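Cysteine protease-like virA (Shigella flexneri, PDB 3EB8) is a secreted virulence effector required for entry into epithelial cells and spread within and between them, described as an alpha-tubulin-specific protease although that activity is disputed. Local coordinates at residues E74-N77 and L78-S81; K133-D136 and F137-V140; Q207-L210 and C211-T214; P226-I229 and S230-S234. All blocks are in the same frame, centred on the assembly; numbering follows the deposited sequence.

Contact 1 of 4, residues E74-N77 and L78-S81; sequences EYNN and LLSS
With its CG anti to the backbone N (chi1 170°), Tyr75 meets Leu79 one turn further on, whose CG lies beside its own backbone N (chi1 -73°). The isobutyl group crosses the phenol at a slant. Leu79 CD1 sits above one ring face, displaced toward the rim on the hydroxyl side and 3.8 Å from Tyr75 CZ, which makes this a CH-pi contact between residues i and i+4. Leu79 CD2 comes equally near to Tyr75 CE1. The same two residues are joined by the backbone: Leu79 N donates to Tyr75 O at 2.9 Å. Leu70 packs on Tyr75 and His93 on Leu79, which places this face of helix 72-81 against the surrounding loops.

The serines bond back to the helix carbonyls. Ser80 OG donates to Asn77 O at 2.8 Å. Ser81 OG donates to Leu78 O at 3.0 Å, and Ser81 N reaches that same oxygen from the same face of its carbonyl plane. The i to i+4 bond from Ser81 N to Asn77 O is weak, at 3.4 Å. Both serine hydroxyls therefore add a donor to main-chain oxygens of this turn, alongside a weak backbone bond.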
ATOM      1  N   GLU A  74      16.646 -16.227 -11.363  1.00 72.70           N
ATOM      2  CA  GLU A  74      15.870 -17.007 -10.405  1.00 68.13           C
ATOM      3  C   GLU A  74      15.400 -16.132  -9.249  1.00 65.93           C
ATOM      4  O   GLU A  74      14.370 -16.382  -8.629  1.00 64.66           O
ATOM      5  CB  GLU A  74      16.720 -18.173  -9.897  1.00 76.88           C
ATOM      6  CG  GLU A  74      17.528 -18.836 -11.011  1.00 84.34           C
ATOM      7  CD  GLU A  74      18.483 -19.900 -10.508  1.00 90.06           C
ATOM      8  OE1 GLU A  74      18.772 -20.840 -11.285  1.00 96.43           O
ATOM      9  OE2 GLU A  74      18.937 -19.803  -9.342  1.00 73.30           O
ATOM     10  N   TYR A  75      16.168 -15.094  -8.965  1.00 65.68           N
ATOM     11  CA  TYR A  75      15.878 -14.210  -7.856  1.00 63.95           C
ATOM     12  C   TYR A  75      14.760 -13.250  -8.231  1.00 65.98           C
ATOM     13  O   TYR A  75      13.933 -12.879  -7.397  1.00 65.77           O
ATOM     14  CB  TYR A  75      17.141 -13.435  -7.463  1.00 65.93           C
ATOM     15  CG  TYR A  75      16.907 -12.314  -6.470  1.00 66.10           C
ATOM     16  CD1 TYR A  75      16.143 -12.512  -5.329  1.00 61.81           C
ATOM     17  CD2 TYR A  75      17.470 -11.057  -6.666  1.00 63.01           C
ATOM     18  CE1 TYR A  75      15.935 -11.494  -4.428  1.00 60.69           C
ATOM     19  CE2 TYR A  75      17.275 -10.033  -5.759  1.00 61.83           C
ATOM     20  CZ  TYR A  75      16.505 -10.259  -4.652  1.00 60.72           C
ATOM     21  OH  TYR A  75      16.307  -9.239  -3.761  1.00 59.80           O
ATOM     22  N   ASN A  76      14.736 -12.833  -9.491  1.00 62.89           N
ATOM     23  CA  ASN A  76      13.689 -11.927  -9.943  1.00 61.58           C
ATOM     24  C   ASN A  76      12.387 -12.698 -10.080  1.00 61.12           C
ATOM     25  O   ASN A  76      11.302 -12.169  -9.838  1.00 65.29           O
ATOM     26  CB  ASN A  76      14.088 -11.225 -11.250  1.00 62.47           C
ATOM     27  CG  ASN A  76      15.075 -10.095 -11.019  1.00 80.43           C
ATOM     28  OD1 ASN A  76      14.772  -9.110 -10.338  1.00 81.14           O
ATOM     29  ND2 ASN A  76      16.269 -10.233 -11.586  1.00 90.53           N
ATOM     30  N   ASN A  77      12.510 -13.965 -10.437  1.00 62.46           N
ATOM     31  CA  ASN A  77      11.368 -14.857 -10.434  1.00 62.29           C
ATOM     32  C   ASN A  77      10.806 -14.964  -9.007  1.00 60.88           C
ATOM     33  O   ASN A  77       9.592 -14.887  -8.778  1.00 59.88           O
ATOM     34  CB  ASN A  77      11.805 -16.229 -10.946  1.00 67.53           C
ATOM     35  CG  ASN A  77      10.638 -17.121 -11.294  1.00 89.01           C
ATOM     36  OD1 ASN A  77      10.224 -17.967 -10.494  1.00 85.49           O
ATOM     37  ND2 ASN A  77      10.090 -16.933 -12.492  1.00 99.20           N
ATOM     38  N   LEU A  78      11.705 -15.134  -8.041  1.00 61.00           N
ATOM     39  CA  LEU A  78      11.316 -15.213  -6.634  1.00 59.95           C
ATOM     40  C   LEU A  78      10.621 -13.937  -6.196  1.00 58.32           C
ATOM     41  O   LEU A  78       9.600 -13.980  -5.533  1.00 57.42           O
ATOM     42  CB  LEU A  78      12.536 -15.478  -5.748  1.00 60.62           C
ATOM     43  CG  LEU A  78      12.298 -15.624  -4.244  1.00 59.90           C
ATOM     44  CD1 LEU A  78      13.423 -16.410  -3.590  1.00 62.46           C
ATOM     45  CD2 LEU A  78      12.178 -14.283  -3.589  1.00 58.69           C
ATOM     46  N   LEU A  79      11.173 -12.794  -6.569  1.00 58.11           N
ATOM     47  CA  LEU A  79      10.569 -11.524  -6.193  1.00 56.71           C
ATOM     48  C   LEU A  79       9.127 -11.368  -6.681  1.00 55.93           C
ATOM     49  O   LEU A  79       8.285 -10.799  -5.984  1.00 54.85           O
ATOM     50  CB  LEU A  79      11.417 -10.364  -6.706  1.00 56.84           C
ATOM     51  CG  LEU A  79      12.725 -10.163  -5.949  1.00 57.45           C
ATOM     52  CD1 LEU A  79      13.487  -8.959  -6.486  1.00 57.67           C
ATOM     53  CD2 LEU A  79      12.445 -10.031  -4.462  1.00 56.68           C
ATOM     54  N   SER A  80       8.850 -11.861  -7.884  1.00 56.69           N
ATOM     55  CA  SER A  80       7.524 -11.699  -8.455  1.00 56.24           C
ATOM     56  C   SER A  80       6.501 -12.589  -7.757  1.00 56.02           C
ATOM     57  O   SER A  80       5.306 -12.331  -7.824  1.00 55.48           O
ATOM     58  CB  SER A  80       7.536 -11.952  -9.971  1.00 57.40           C
ATOM     59  OG  SER A  80       7.780 -13.316 -10.262  1.00 65.31           O
ATOM     60  N   SER A  81       6.962 -13.612  -7.054  1.00 58.26           N
ATOM     61  CA  SER A  81       6.034 -14.515  -6.391  1.00 56.53           C
ATOM     62  C   SER A  81       5.845 -14.226  -4.897  1.00 55.63           C
ATOM     63  O   SER A  81       5.021 -14.872  -4.241  1.00 55.63           O
ATOM     64  CB  SER A  81       6.467 -15.965  -6.610  1.00 59.78           C
ATOM     65  OG  SER A  81       7.637 -16.243  -5.867  1.00 74.90           O
TER

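Contact 2 of 4, residues K133-D136 and F137-V140; sequences KDTD and FNSV
The Phe137 ring lies obliquely to the Asp136 carbonyl, with CD1 3.6 Å from Asp136 C, and its further surroundings come from distant parts of the chain. The Trp237 ring meets it at an inclination of about 35°, while Leu338 and Arg339 of helix 335-341, with Leu240 and Arg347, also touch this buried ring. The Asn138 amide is the other flat group: its CG comes to 3.3 Å from Thr135 O, a close approach rather than a bond.

That Thr135 oxygen is bonded instead by the backbone. Asn138 N donates to Thr135 O at 3.1 Å, arriving from above the carbonyl plane, and so closes a type II turn in which Phe137 adopts a left-handed backbone conformation (phi 69°). One turn earlier, Asp136 N bonds to Lys133 O at 3.0 Å. With CG beside its own backbone N (chi1 -65°), Asp136 brings OD2 to Lys133 N at 3.0 Å, the N-H meeting the oxygen from above the carboxylate plane. Lys133 and Asp136 are thus linked twice, once through each residue's backbone N-H. Phe137 O accepts Val140 N, and also bonds Ser335 OG.

Three overlapping beta turns result, of types I, II and I, from Lys133 to Val140. They deliver the chain to Ser139, the N-cap residue of helix 140-149, whose hydroxyl bonds Asp143 and Gln238.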
ATOM      1  N   LYS A 133       5.895  18.093  11.936  1.00 61.32           N
ATOM      2  CA  LYS A 133       5.773  19.527  11.741  1.00 63.51           C
ATOM      3  C   LYS A 133       4.307  19.931  11.872  1.00 62.59           C
ATOM      4  O   LYS A 133       3.414  19.119  11.642  1.00 60.43           O
ATOM      5  CB  LYS A 133       6.329  19.923  10.373  1.00 65.22           C
ATOM      6  CG  LYS A 133       7.819  19.654  10.213  1.00 70.71           C
ATOM      7  CD  LYS A 133       8.247  19.857   8.769  1.00 89.06           C
ATOM      8  CE  LYS A 133       9.678  19.384   8.536  1.00 98.74           C
ATOM      9  NZ  LYS A 133      10.006  19.332   7.076  1.00102.62           N
ATOM     10  N   ASP A 134       4.075  21.184  12.251  1.00 64.50           N
ATOM     11  CA  ASP A 134       2.729  21.714  12.446  1.00 64.20           C
ATOM     12  C   ASP A 134       1.876  21.611  11.193  1.00 69.51           C
ATOM     13  O   ASP A 134       0.657  21.752  11.263  1.00 62.78           O
ATOM     14  CB  ASP A 134       2.793  23.189  12.854  1.00 73.59           C
ATOM     15  CG  ASP A 134       3.324  23.375  14.242  1.00103.23           C
ATOM     16  OD1 ASP A 134       3.529  22.348  14.927  1.00115.48           O
ATOM     17  OD2 ASP A 134       3.533  24.539  14.651  1.00112.04           O
ATOM     18  N   THR A 135       2.520  21.392  10.052  1.00 63.93           N
ATOM     19  CA  THR A 135       1.821  21.384   8.780  1.00 63.78           C
ATOM     20  C   THR A 135       1.407  19.979   8.352  1.00 65.23           C
ATOM     21  O   THR A 135       0.672  19.824   7.377  1.00 60.71           O
ATOM     22  CB  THR A 135       2.683  22.014   7.665  1.00 66.32           C
ATOM     23  OG1 THR A 135       3.993  21.437   7.682  1.00 66.55           O
ATOM     24  CG2 THR A 135       2.802  23.525   7.848  1.00 69.39           C
ATOM     25  N   ASP A 136       1.881  18.958   9.066  1.00 59.51           N
ATOM     26  CA  ASP A 136       1.565  17.573   8.708  1.00 57.25           C
ATOM     27  C   ASP A 136       0.055  17.295   8.644  1.00 55.73           C
ATOM     28  O   ASP A 136      -0.687  17.641   9.562  1.00 55.46           O
ATOM     29  CB  ASP A 136       2.225  16.600   9.681  1.00 56.08           C
ATOM     30  CG  ASP A 136       3.742  16.633   9.619  1.00 57.53           C
ATOM     31  OD1 ASP A 136       4.323  17.308   8.742  1.00 59.42           O
ATOM     32  OD2 ASP A 136       4.359  15.960  10.464  1.00 56.99           O
ATOM     33  N   PHE A 137      -0.387  16.676   7.548  1.00 55.01           N
ATOM     34  CA  PHE A 137      -1.786  16.282   7.371  1.00 53.71           C
ATOM     35  C   PHE A 137      -2.731  17.466   7.210  1.00 59.97           C
ATOM     36  O   PHE A 137      -3.948  17.304   7.279  1.00 55.23           O
ATOM     37  CB  PHE A 137      -2.269  15.374   8.513  1.00 51.89           C
ATOM     38  CG  PHE A 137      -1.601  14.036   8.534  1.00 50.68           C
ATOM     39  CD1 PHE A 137      -0.482  13.811   9.337  1.00 50.98           C
ATOM     40  CD2 PHE A 137      -2.079  12.995   7.738  1.00 49.63           C
ATOM     41  CE1 PHE A 137       0.155  12.569   9.336  1.00 50.00           C
ATOM     42  CE2 PHE A 137      -1.454  11.749   7.737  1.00 48.80           C
ATOM     43  CZ  PHE A 137      -0.335  11.539   8.525  1.00 49.00           C
ATOM     44  N   ASN A 138      -2.182  18.656   6.989  1.00 57.09           N
ATOM     45  CA  ASN A 138      -3.022  19.826   6.754  1.00 58.68           C
ATOM     46  C   ASN A 138      -4.054  19.614   5.639  1.00 65.64           C
ATOM     47  O   ASN A 138      -5.203  20.029   5.762  1.00 58.66           O
ATOM     48  CB  ASN A 138      -2.177  21.066   6.438  1.00 61.46           C
ATOM     49  CG  ASN A 138      -1.904  21.917   7.668  1.00 99.46           C
ATOM     50  OD1 ASN A 138      -2.098  21.475   8.808  1.00102.44           O
ATOM     51  ND2 ASN A 138      -1.444  23.149   7.445  1.00 91.22           N
ATOM     52  N   SER A 139      -3.650  18.965   4.555  1.00 58.27           N
ATOM     53  CA  SER A 139      -4.527  18.864   3.402  1.00 58.56           C
ATOM     54  C   SER A 139      -5.389  17.603   3.390  1.00 56.31           C
ATOM     55  O   SER A 139      -6.071  17.338   2.396  1.00 56.49           O
ATOM     56  CB  SER A 139      -3.719  18.951   2.110  1.00 60.18           C
ATOM     57  OG  SER A 139      -2.850  17.847   1.980  1.00 59.03           O
ATOM     58  N   VAL A 140      -5.383  16.851   4.493  1.00 54.47           N
ATOM     59  CA  VAL A 140      -5.966  15.514   4.499  1.00 52.56           C
ATOM     60  C   VAL A 140      -7.449  15.451   4.108  1.00 52.48           C
ATOM     61  O   VAL A 140      -7.834  14.581   3.337  1.00 51.86           O
ATOM     62  CB  VAL A 140      -5.717  14.769   5.831  1.00 51.00           C
ATOM     63  CG1 VAL A 140      -6.476  15.409   6.949  1.00 51.14           C
ATOM     64  CG2 VAL A 140      -6.114  13.314   5.699  1.00 49.42           C
TER

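Contact 3 of 4, residues Q207-L210 and C211-T214; sequences QQDL and CFQT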
ATOM      1  N   GLN A 207     -28.500  -6.654   0.346  1.00 85.62           N
ATOM      2  CA  GLN A 207     -28.466  -8.111   0.507  1.00 89.21           C
ATOM      3  C   GLN A 207     -28.642  -8.569   1.964  1.00 79.86           C
ATOM      4  O   GLN A 207     -28.121  -7.952   2.893  1.00 80.31           O
ATOM      5  CB  GLN A 207     -27.165  -8.675  -0.066  1.00100.09           C
ATOM      6  CG  GLN A 207     -26.575  -7.887  -1.246  1.00109.72           C
ATOM      7  CD  GLN A 207     -25.686  -6.715  -0.818  1.00 97.68           C
ATOM      8  OE1 GLN A 207     -24.867  -6.223  -1.599  1.00 85.60           O
ATOM      9  NE2 GLN A 207     -25.847  -6.271   0.424  1.00 96.57           N
ATOM     10  N   GLN A 208     -29.370  -9.664   2.155  1.00 82.87           N
ATOM     11  CA  GLN A 208     -29.735 -10.113   3.493  1.00 83.86           C
ATOM     12  C   GLN A 208     -28.935 -11.339   3.958  1.00 85.57           C
ATOM     13  O   GLN A 208     -29.143 -11.840   5.063  1.00 79.79           O
ATOM     14  CB  GLN A 208     -31.234 -10.406   3.544  1.00 89.08           C
ATOM     15  CG  GLN A 208     -31.915  -9.968   4.833  1.00102.20           C
ATOM     16  CD  GLN A 208     -32.132  -8.464   4.904  1.00104.90           C
ATOM     17  OE1 GLN A 208     -31.995  -7.755   3.906  1.00108.49           O
ATOM     18  NE2 GLN A 208     -32.472  -7.972   6.089  1.00 99.11           N
ATOM     19  N   ASP A 209     -28.022 -11.811   3.112  1.00 94.90           N
ATOM     20  CA  ASP A 209     -27.179 -12.964   3.443  1.00 95.46           C
ATOM     21  C   ASP A 209     -26.502 -12.771   4.788  1.00 86.88           C
ATOM     22  O   ASP A 209     -26.270 -11.638   5.210  1.00 74.12           O
ATOM     23  CB  ASP A 209     -26.104 -13.190   2.371  1.00101.08           C
ATOM     24  CG  ASP A 209     -26.680 -13.682   1.055  1.00121.11           C
ATOM     25  OD1 ASP A 209     -27.557 -12.990   0.487  1.00130.65           O
ATOM     26  OD2 ASP A 209     -26.246 -14.757   0.583  1.00116.59           O
ATOM     27  N   LEU A 210     -26.186 -13.876   5.459  1.00 95.11           N
ATOM     28  CA  LEU A 210     -25.475 -13.793   6.727  1.00 77.10           C
ATOM     29  C   LEU A 210     -24.202 -12.993   6.547  1.00 73.41           C
ATOM     30  O   LEU A 210     -23.926 -12.109   7.350  1.00 77.78           O
ATOM     31  CB  LEU A 210     -25.171 -15.172   7.321  1.00 79.59           C
ATOM     32  CG  LEU A 210     -24.286 -15.156   8.576  1.00 78.63           C
ATOM     33  CD1 LEU A 210     -24.944 -14.436   9.729  1.00 78.92           C
ATOM     34  CD2 LEU A 210     -23.905 -16.560   8.996  1.00 95.46           C
ATOM     35  N   CYS A 211     -23.447 -13.269   5.479  1.00 72.49           N
ATOM     36  CA  CYS A 211     -22.208 -12.520   5.227  1.00 69.28           C
ATOM     37  C   CYS A 211     -22.436 -11.010   5.137  1.00 67.03           C
ATOM     38  O   CYS A 211     -21.694 -10.260   5.739  1.00 64.88           O
ATOM     39  CB  CYS A 211     -21.430 -13.041   4.009  1.00 69.09           C
ATOM     40  SG  CYS A 211     -22.371 -13.117   2.469  1.00123.03           S
ATOM     41  N   PHE A 212     -23.462 -10.575   4.404  1.00 67.76           N
ATOM     42  CA  PHE A 212     -23.788  -9.150   4.321  1.00 66.09           C
ATOM     43  C   PHE A 212     -24.234  -8.613   5.666  1.00 66.13           C
ATOM     44  O   PHE A 212     -23.898  -7.492   6.020  1.00 64.17           O
ATOM     45  CB  PHE A 212     -24.850  -8.879   3.262  1.00 75.79           C
ATOM     46  CG  PHE A 212     -24.344  -9.042   1.872  1.00 93.74           C
ATOM     47  CD1 PHE A 212     -24.763 -10.105   1.087  1.00112.70           C
ATOM     48  CD2 PHE A 212     -23.412  -8.153   1.362  1.00 92.31           C
ATOM     49  CE1 PHE A 212     -24.283 -10.260  -0.202  1.00119.08           C
ATOM     50  CE2 PHE A 212     -22.926  -8.297   0.081  1.00 99.35           C
ATOM     51  CZ  PHE A 212     -23.363  -9.352  -0.706  1.00111.49           C
ATOM     52  N   GLN A 213     -24.967  -9.430   6.414  1.00 68.64           N
ATOM     53  CA  GLN A 213     -25.401  -9.041   7.743  1.00 69.20           C
ATOM     54  C   GLN A 213     -24.181  -8.861   8.651  1.00 70.89           C
ATOM     55  O   GLN A 213     -24.095  -7.886   9.409  1.00 66.14           O
ATOM     56  CB  GLN A 213     -26.384 -10.063   8.310  1.00 72.73           C
ATOM     57  CG  GLN A 213     -27.320  -9.492   9.353  1.00 99.13           C
ATOM     58  CD  GLN A 213     -28.117  -8.299   8.868  1.00109.07           C
ATOM     59  OE1 GLN A 213     -28.277  -7.309   9.593  1.00108.93           O
ATOM     60  NE2 GLN A 213     -28.623  -8.382   7.640  1.00102.99           N
ATOM     61  N   THR A 214     -23.219  -9.776   8.550  1.00 67.11           N
ATOM     62  CA  THR A 214     -21.989  -9.623   9.314  1.00 65.39           C
ATOM     63  C   THR A 214     -21.219  -8.363   8.893  1.00 62.29           C
ATOM     64  O   THR A 214     -20.757  -7.597   9.738  1.00 62.95           O
ATOM     65  CB  THR A 214     -21.074 -10.883   9.258  1.00 66.07           C
ATOM     66  OG1 THR A 214     -20.327 -10.895   8.041  1.00 90.96           O
ATOM     67  CG2 THR A 214     -21.890 -12.139   9.342  1.00 69.41           C
TER
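Phe212 and Gln207 meet at the start of helix 210-221, where the chain turns out of the loop after helix 194-204 and Asp209 occupies the N-cap position without a capping bond from its side chain. The first turn is secured by the main chain: Gln213 N donates to Asp209 O at 2.8 Å, nearly in line with the carbonyl bond.

Phe212 is the centre of the arrangement. Its CG lies beside the backbone N (chi1 -71°), which turns the ring back toward the loop. At the rim, close to the ring plane, Asp209 CB stands 3.6 Å from Phe212 CD1, and the Asp209 carboxylate is almost perpendicular to the ring.

Leu210 works on another side of the helix. Its CD1 is modelled near Thr214 CG2, though that methyl sits too close to Leu210 O for the contact to carry weight. The Thr214 hydroxyl turns to the backbone, OG1 donating to Cys211 O at 2.8 Å.

Gln207 supplies the flat partner of Phe212. A bend at chi2 (86°) folds its side chain over one ring face, and although the fit near CB is too tight in the model to be relied on, the amide beyond it is modelled stacked on the ring. The amide and ring planes are only 6° apart, with Gln207 CD 3.3 Å from Phe212 CE2 and offset toward the rim.

Contact 4 of 4, residues P226-I229 and S230-S234; sequences PAFI and SALTS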
ATOM      1  N   PRO A 226     -13.552   6.661  16.038  1.00 49.04           N
ATOM      2  CA  PRO A 226     -12.775   7.791  15.528  1.00 48.39           C
ATOM      3  C   PRO A 226     -11.376   7.354  15.114  1.00 47.22           C
ATOM      4  O   PRO A 226     -10.787   7.941  14.223  1.00 46.61           O
ATOM      5  CB  PRO A 226     -12.706   8.747  16.716  1.00 49.49           C
ATOM      6  CG  PRO A 226     -13.801   8.315  17.631  1.00 56.76           C
ATOM      7  CD  PRO A 226     -13.901   6.831  17.455  1.00 50.48           C
ATOM      8  N   ALA A 227     -10.850   6.318  15.736  1.00 47.16           N
ATOM      9  CA  ALA A 227      -9.532   5.868  15.351  1.00 46.30           C
ATOM     10  C   ALA A 227      -9.600   5.277  13.949  1.00 45.52           C
ATOM     11  O   ALA A 227      -8.684   5.439  13.156  1.00 45.05           O
ATOM     12  CB  ALA A 227      -8.983   4.854  16.347  1.00 46.70           C
ATOM     13  N   PHE A 228     -10.705   4.605  13.644  1.00 45.80           N
ATOM     14  CA  PHE A 228     -10.902   4.075  12.311  1.00 45.34           C
ATOM     15  C   PHE A 228     -11.068   5.199  11.273  1.00 45.09           C
ATOM     16  O   PHE A 228     -10.465   5.162  10.202  1.00 44.64           O
ATOM     17  CB  PHE A 228     -12.090   3.111  12.236  1.00 46.01           C
ATOM     18  CG  PHE A 228     -12.347   2.627  10.845  1.00 48.12           C
ATOM     19  CD1 PHE A 228     -11.572   1.612  10.299  1.00 45.51           C
ATOM     20  CD2 PHE A 228     -13.300   3.250  10.045  1.00 46.03           C
ATOM     21  CE1 PHE A 228     -11.767   1.198   8.981  1.00 45.94           C
ATOM     22  CE2 PHE A 228     -13.509   2.836   8.734  1.00 46.02           C
ATOM     23  CZ  PHE A 228     -12.743   1.811   8.192  1.00 45.77           C
ATOM     24  N   ILE A 229     -11.889   6.193  11.590  1.00 45.66           N
ATOM     25  CA  ILE A 229     -12.056   7.322  10.680  1.00 45.77           C
ATOM     26  C   ILE A 229     -10.696   7.960  10.415  1.00 45.37           C
ATOM     27  O   ILE A 229     -10.355   8.302   9.283  1.00 45.61           O
ATOM     28  CB  ILE A 229     -13.014   8.380  11.262  1.00 46.74           C
ATOM     29  CG1 ILE A 229     -14.393   7.758  11.516  1.00 47.47           C
ATOM     30  CG2 ILE A 229     -13.092   9.592  10.340  1.00 47.12           C
ATOM     31  CD1 ILE A 229     -14.969   7.009  10.304  1.00 47.35           C
ATOM     32  N   SER A 230      -9.918   8.077  11.482  1.00 45.51           N
ATOM     33  CA  SER A 230      -8.596   8.663  11.426  1.00 45.25           C
ATOM     34  C   SER A 230      -7.694   7.830  10.535  1.00 51.50           C
ATOM     35  O   SER A 230      -6.943   8.379   9.730  1.00 44.82           O
ATOM     36  CB  SER A 230      -8.008   8.780  12.842  1.00 53.87           C
ATOM     37  OG  SER A 230      -8.704   9.747  13.617  1.00 46.40           O
ATOM     38  N   ALA A 231      -7.783   6.506  10.671  1.00 44.29           N
ATOM     39  CA  ALA A 231      -6.959   5.587   9.880  1.00 44.02           C
ATOM     40  C   ALA A 231      -7.307   5.642   8.388  1.00 49.93           C
ATOM     41  O   ALA A 231      -6.423   5.741   7.527  1.00 49.81           O
ATOM     42  CB  ALA A 231      -7.108   4.178  10.389  1.00 43.92           C
ATOM     43  N   LEU A 232      -8.602   5.564   8.092  1.00 45.94           N
ATOM     44  CA  LEU A 232      -9.100   5.669   6.724  1.00 44.50           C
ATOM     45  C   LEU A 232      -8.712   6.996   6.046  1.00 44.97           C
ATOM     46  O   LEU A 232      -8.181   7.009   4.925  1.00 45.35           O
ATOM     47  CB  LEU A 232     -10.616   5.518   6.721  1.00 44.81           C
ATOM     48  CG  LEU A 232     -11.366   5.752   5.406  1.00 45.39           C
ATOM     49  CD1 LEU A 232     -10.887   4.797   4.301  1.00 45.50           C
ATOM     50  CD2 LEU A 232     -12.869   5.622   5.630  1.00 45.89           C
ATOM     51  N   THR A 233      -8.978   8.114   6.722  1.00 45.23           N
ATOM     52  CA  THR A 233      -8.736   9.424   6.112  1.00 46.04           C
ATOM     53  C   THR A 233      -7.250   9.718   5.986  1.00 46.24           C
ATOM     54  O   THR A 233      -6.794  10.215   4.973  1.00 47.04           O
ATOM     55  CB  THR A 233      -9.470  10.584   6.847  1.00 46.64           C
ATOM     56  OG1 THR A 233      -9.031  10.674   8.209  1.00 46.37           O
ATOM     57  CG2 THR A 233     -10.977  10.355   6.821  1.00 46.81           C
ATOM     58  N   SER A 234      -6.486   9.371   7.007  1.00 45.75           N
ATOM     59  CA  SER A 234      -5.062   9.643   6.971  1.00 46.15           C
ATOM     60  C   SER A 234      -4.394   9.000   5.763  1.00 47.61           C
ATOM     61  O   SER A 234      -3.372   9.507   5.280  1.00 49.98           O
ATOM     62  CB  SER A 234      -4.391   9.147   8.246  1.00 45.67           C
ATOM     63  OG  SER A 234      -4.282   7.740   8.254  1.00 45.01           O
TER
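Pro226 and Ser230 open a run of i to i+4 backbone bonds that continues through helix 226-234. Ser230 N donates to Pro226 O, Ala231 N to Ala227 O, Leu232 N to Phe228 O and Thr233 N to Ile229 O. The Leu232 N to Phe228 O bond, at 2.8 Å, is essentially straight at hydrogen (179°).

Hydroxyl groups form the second kind of interaction. Ser230 OG, held beside its own backbone N (chi1 -69°), reaches back to Pro226 O at 2.8 Å. Thr233 OG1, set between its own N and carbonyl carbon (chi1 60°), donates to Ile229 O at 2.9 Å. In each pair the hydroxyl and the backbone N-H come to the shared oxygen from opposite faces of its carbonyl plane, so both carbonyls are gripped by two donors. The buried Ser230 and Thr233 hydroxyls thus find acceptors within the helix itself; Ser230 OG has a further weak bond to Thr331 O.

Apolar contacts are looser. Phe228 CE2 approaches Leu232 CD2 at 4.2 Å, and Ile229 CG2 lies at the same separation from Thr233 CG2; these side chains also touch partners beyond the helix.

Neighbouring helices and strands pack against several of these residues. Tyr300 of strand 300-312 meets the Phe228 ring edge-to-face and touches Ala227 and Ala231. Leu173 of helix 167-176 packs on Ile229 and Leu232, Trp141 and Ile144 of helix 140-149 pack on Thr233, and Ser234 OG bonds Tyr325 OH of strand 315-327.

In the fold
Contacts 2 and 4 are the two that touch, their centres 15 Å apart: Val140 CG2 lies 3.3 Å from Thr233 O, and Phe137 CE2 lies 3.8 Å from Ser234 O. The turns leading into helix 140-149 therefore pack on the end of helix 226-234. Contact 3 shares the tubulin-binding region (residues 182-273) with contact 4, and their helices follow one another in the chain. Even so, their nearest atoms are about 12 Å apart, contact 3 lying on the surface and contact 4 buried. Contact 1 stands apart, across the chain's centre from contacts 2 and 4, with centres 35 to 40 Å from those of the other three.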